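Local structure of HTH-type transcriptional regulator mcbR (Escherichia coli UMEA 3718-1, 4P9F) at residues E85-A90 / E200-N205. The protein represses expression of McbA by binding its promoter region as a GntR-family regulator important for biofilm formation, preventing colanic acid overproduction and mucoidy. Sequence-based numbering, arbitrary orientation.
Sequences ELELMA and EIMQQN
Met202, a selenomethionine, reaches across from its helix, and its end meets Leu88 through the methyl and Glu87 through selenium, making every close approach between 85-90 and 200-205. Its chain runs extended through chi2 (-172°) and then bends at chi3 (-71°), which lays the terminal methyl against Leu88 while selenium borders the carboxylate. The tight part is apolar: CE of Met202 lies 3.8 Å from CD2 of Leu88 and 3.9 Å from CG of the same leucine, so the methyl packs against one branch and the branch point together. At selenium, SE of Met202 is 4.0 Å from OE1 of Glu87 and 4.1 Å from its CD, a van der Waals approach with no hydrogen bond across the segments. The Glu87 carboxylate is buried yet well satisfied: OE1 takes a hydrogen bond from Tyr137 and forms a salt bridge with Arg133, while OE2 makes a salt bridge with Arg83 and accepts a hydrogen bond from NE1 of Trp153. Four partners divided between two oxygens should fix its rotation and probably stabilise the charged form.

Even the closest CA atoms, those of Glu87 and Met202, are 9.7 Å apart, so the helices meet through side chains alone, and the segments bury just 132 Å² together. On the loose side, Gln203 is exposed and touches nothing in 85-90. Both helices belong to the all-helical FCD domain, the presumed ligand-binding half of this regulator. Helix 122-138 supplies Arg133, which also touches Met202, and helix 143-156 packs on Leu86.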
# COMPACT_ATOMS: atom_id res chain seq x y z
N GLU A 85 -1.40 3.54 -11.23
CA GLU A 85 -2.20 4.65 -10.74
C GLU A 85 -1.49 5.47 -9.68
O GLU A 85 -1.56 6.69 -9.70
CB GLU A 85 -3.55 4.17 -10.19
CG GLU A 85 -4.37 3.43 -11.22
CD GLU A 85 -4.78 4.32 -12.39
OE1 GLU A 85 -4.90 5.55 -12.21
OE2 GLU A 85 -5.01 3.77 -13.49
N LEU A 86 -0.81 4.79 -8.75
CA LEU A 86 -0.20 5.50 -7.63
C LEU A 86 0.98 6.36 -8.07
O LEU A 86 1.14 7.49 -7.60
CB LEU A 86 0.26 4.51 -6.56
CG LEU A 86 -0.88 3.69 -5.94
CD1 LEU A 86 -0.40 2.79 -4.78
CD2 LEU A 86 -2.05 4.59 -5.50
N GLU A 87 1.82 5.83 -8.96
CA GLU A 87 3.01 6.55 -9.39
C GLU A 87 2.66 7.74 -10.30
O GLU A 87 3.27 8.80 -10.20
CB GLU A 87 3.98 5.58 -10.09
CG GLU A 87 4.58 4.53 -9.11
CD GLU A 87 5.72 3.71 -9.72
OE1 GLU A 87 6.62 4.30 -10.36
OE2 GLU A 87 5.72 2.49 -9.56
N LEU A 88 1.64 7.58 -11.14
CA LEU A 88 1.17 8.68 -11.97
C LEU A 88 0.54 9.77 -11.09
O LEU A 88 0.67 10.96 -11.38
CB LEU A 88 0.16 8.17 -13.00
CG LEU A 88 0.74 7.29 -14.11
CD1 LEU A 88 -0.30 7.00 -15.19
CD2 LEU A 88 1.96 7.94 -14.71
N MSE A 89 -0.13 9.35 -10.03
CA MSE A 89 -0.69 10.31 -9.07
C MSE A 89 0.43 11.05 -8.35
O MSE A 89 0.38 12.28 -8.20
CB MSE A 89 -1.58 9.60 -8.04
CG MSE A 89 -2.20 10.52 -6.99
SE MSE A 89 -3.06 9.49 -5.52
CE MSE A 89 -3.37 7.82 -6.46
N ALA A 90 1.43 10.30 -7.90
CA ALA A 90 2.58 10.90 -7.25
C ALA A 90 3.29 11.90 -8.16
O ALA A 90 3.60 13.01 -7.73
CB ALA A 90 3.57 9.81 -6.79
N GLU A 200 5.36 5.75 -20.19
CA GLU A 200 6.25 5.17 -21.20
C GLU A 200 7.42 4.44 -20.54
O GLU A 200 7.82 3.35 -20.97
CB GLU A 200 6.77 6.27 -22.15
CG GLU A 200 5.75 6.82 -23.18
CD GLU A 200 5.65 6.00 -24.46
OE1 GLU A 200 6.68 5.85 -25.15
OE2 GLU A 200 4.55 5.54 -24.81
N ILE A 201 7.98 5.05 -19.50
CA ILE A 201 9.09 4.44 -18.75
C ILE A 201 8.66 3.10 -18.17
O ILE A 201 9.36 2.09 -18.29
CB ILE A 201 9.58 5.37 -17.61
CG1 ILE A 201 10.32 6.58 -18.22
CG2 ILE A 201 10.51 4.62 -16.63
CD1 ILE A 201 10.67 7.64 -17.22
N MSE A 202 7.49 3.09 -17.55
CA MSE A 202 6.99 1.89 -16.93
C MSE A 202 6.69 0.83 -17.97
O MSE A 202 7.07 -0.33 -17.79
CB MSE A 202 5.75 2.20 -16.08
CG MSE A 202 6.06 3.03 -14.82
SE MSE A 202 4.51 3.22 -13.60
CE MSE A 202 3.39 4.41 -14.63
N GLN A 203 6.06 1.22 -19.07
CA GLN A 203 5.73 0.26 -20.13
C GLN A 203 6.97 -0.43 -20.69
O GLN A 203 7.00 -1.67 -20.82
CB GLN A 203 4.98 0.95 -21.28
CG GLN A 203 3.52 1.15 -21.02
CD GLN A 203 2.82 1.87 -22.15
OE1 GLN A 203 3.32 1.92 -23.28
NE2 GLN A 203 1.66 2.44 -21.86
N GLN A 204 8.01 0.34 -20.99
CA GLN A 204 9.22 -0.25 -21.55
C GLN A 204 9.96 -1.12 -20.52
O GLN A 204 10.52 -2.16 -20.89
CB GLN A 204 10.15 0.84 -22.11
CG GLN A 204 10.81 1.74 -21.06
CD GLN A 204 11.71 2.83 -21.66
OE1 GLN A 204 11.65 3.11 -22.86
NE2 GLN A 204 12.55 3.44 -20.82
N ASN A 205 9.94 -0.74 -19.24
CA ASN A 205 10.66 -1.52 -18.23
C ASN A 205 9.94 -2.84 -17.92
O ASN A 205 10.56 -3.89 -17.75
CB ASN A 205 10.87 -0.69 -16.94
CG ASN A 205 11.87 0.46 -17.13
OD1 ASN A 205 12.57 0.52 -18.13
ND2 ASN A 205 11.95 1.36 -16.15